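Local structure of thylakoid lumenal 15 kDa protein 1, chloroplastic (3N90) at residues P113-D116 with D117-V120. The protein is of unknown function, a pentapeptide repeat protein of the thylakoid lumen whose repeats coil into a right-handed quadrilateral beta helix. The protein carries 2 engineered substitutions. Residues are numbered along the deposited sequence; the frame is centred on the assembly and turned at random.
Sequences PLRD and DQRV
Arg115 and Arg119 are joined by the first backbone bond of helix 116-125, Arg119 N to Arg115 O at 2.9 Å, and Val120 N follows with Asp116 O; residues 113-115 run extended up to this turn. Arg115 holds the N-cap position, and its N-H is taken by the side chain of Gln118, three residues on, the N3-to-N-cap half of a capping box. Gln118 OE1 accepts Arg115 N at 2.9 Å on a lone pair in the carbonyl plane, with an N-H...O angle of 162°. The same OE1 also meets a water lying near Pro113 O.

The Arg115 chain bends at chi3 (-48°), bringing the guanidinium over the amide of Gln118, with the two planes stacked 25° apart and CD of Gln118 3.4 Å above the guanidinium plane. Asp117 meets the edge of the same group: Arg115 NE reaches Asp117 OD2 at 2.8 Å and Arg115 NH2 reaches Asp117 OD1 at 3.0 Å, a side-on, nearly coplanar salt bridge on both syn lone pairs. An alanine in place of Arg115 would probably leave the Asp117 carboxylate without its countercharge and the Gln118 amide without its stacking partner.

Leu114 CB lies 3.5 Å from NH2 of Arg119, and CD1 of Leu114 lies over one face of that guanidinium, offset toward its rim. A second water accepts from Arg119 NE and donates to Leu114 O and Asp116 OD1, tying loop to helix.

Gly95 O binds Arg115 NH1, Met93 O binds Gln118 NE2 and Leu141 O binds Arg119 NH1, so this helix start, where the chain leaves the pentapeptide repeats, is fastened both to the preceding coil and to the C-terminal segment beyond helix 137-140.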
loop_
_atom_site.group_PDB
_atom_site.type_symbol
_atom_site.label_atom_id
_atom_site.label_comp_id
_atom_site.label_asym_id
_atom_site.label_seq_id
_atom_site.Cartn_x
_atom_site.Cartn_y
_atom_site.Cartn_z
ATOM N N PRO A 113 10.808 7.584 1.835
ATOM C CA PRO A 113 11.446 8.214 2.990
ATOM C C PRO A 113 10.879 7.562 4.261
ATOM O O PRO A 113 9.680 7.326 4.355
ATOM C CB PRO A 113 11.004 9.683 2.881
ATOM C CG PRO A 113 10.519 9.840 1.458
ATOM C CD PRO A 113 9.929 8.524 1.121
ATOM N N LEU A 114 11.742 7.221 5.203
ATOM C CA LEU A 114 11.260 6.638 6.445
ATOM C C LEU A 114 11.971 7.304 7.613
ATOM O O LEU A 114 13.148 7.642 7.507
ATOM C CB LEU A 114 11.518 5.126 6.496
ATOM C CG LEU A 114 10.737 4.196 5.556
ATOM C CD1 LEU A 114 11.279 2.743 5.666
ATOM C CD2 LEU A 114 9.259 4.259 5.850
ATOM N N ARG A 115 11.248 7.490 8.699
ATOM C CA ARG A 115 11.882 7.797 9.973
ATOM C C ARG A 115 12.606 6.558 10.489
ATOM O O ARG A 115 12.219 5.410 10.190
ATOM C CB ARG A 115 10.840 8.239 10.993
ATOM C CG ARG A 115 9.993 9.450 10.573
ATOM C CD ARG A 115 9.101 9.881 11.715
ATOM N NE ARG A 115 8.397 8.740 12.314
ATOM C CZ ARG A 115 7.201 8.322 11.924
ATOM N NH1 ARG A 115 6.580 8.953 10.934
ATOM N NH2 ARG A 115 6.620 7.278 12.527
ATOM N N ASP A 116 13.665 6.796 11.261
ATOM C CA ASP A 116 14.330 5.723 11.997
ATOM C C ASP A 116 13.370 4.691 12.595
ATOM O O ASP A 116 13.539 3.496 12.350
ATOM C CB ASP A 116 15.235 6.316 13.086
ATOM C CG ASP A 116 16.431 7.072 12.509
ATOM O OD1 ASP A 116 16.708 6.956 11.289
ATOM O OD2 ASP A 116 17.110 7.791 13.290
ATOM N N ASP A 117 12.359 5.130 13.347
ATOM C CA ASP A 117 11.437 4.201 13.999
ATOM C C ASP A 117 10.624 3.322 13.036
ATOM O O ASP A 117 10.364 2.164 13.331
ATOM C CB ASP A 117 10.508 4.903 15.007
ATOM C CG ASP A 117 9.497 5.852 14.354
ATOM O OD1 ASP A 117 8.286 5.488 14.319
ATOM O OD2 ASP A 117 9.901 6.961 13.922
ATOM N N GLN A 118 10.209 3.903 11.900
ATOM C CA GLN A 118 9.510 3.160 10.851
ATOM C C GLN A 118 10.449 2.135 10.208
ATOM O O GLN A 118 10.059 0.977 9.983
ATOM C CB GLN A 118 8.988 4.100 9.759
ATOM C CG GLN A 118 8.014 5.134 10.239
ATOM C CD GLN A 118 7.613 6.093 9.147
ATOM O OE1 GLN A 118 8.463 6.704 8.475
ATOM N NE2 GLN A 118 6.306 6.223 8.944
ATOM N N ARG A 119 11.678 2.562 9.911
ATOM C CA ARG A 119 12.662 1.647 9.328
ATOM C C ARG A 119 12.986 0.502 10.306
ATOM O O ARG A 119 13.116 -0.660 9.906
ATOM C CB ARG A 119 13.913 2.393 8.853
ATOM C CG ARG A 119 14.851 1.541 8.030
ATOM C CD ARG A 119 16.007 2.337 7.432
ATOM N NE ARG A 119 15.609 3.670 6.977
ATOM C CZ ARG A 119 15.247 4.005 5.737
ATOM N NH1 ARG A 119 15.196 3.106 4.751
ATOM N NH2 ARG A 119 14.910 5.266 5.488
ATOM N N VAL A 120 13.078 0.828 11.592
ATOM C CA VAL A 120 13.358 -0.199 12.592
ATOM C C VAL A 120 12.277 -1.278 12.617
ATOM O O VAL A 120 12.596 -2.475 12.629
ATOM C CB VAL A 120 13.551 0.410 14.019
ATOM C CG1 VAL A 120 13.577 -0.673 15.047
ATOM C CG2 VAL A 120 14.845 1.208 14.072
HETATM O O HOH W 1 8.294 8.919 6.840
HETATM O O HOH W 2 15.740 6.163 8.266
#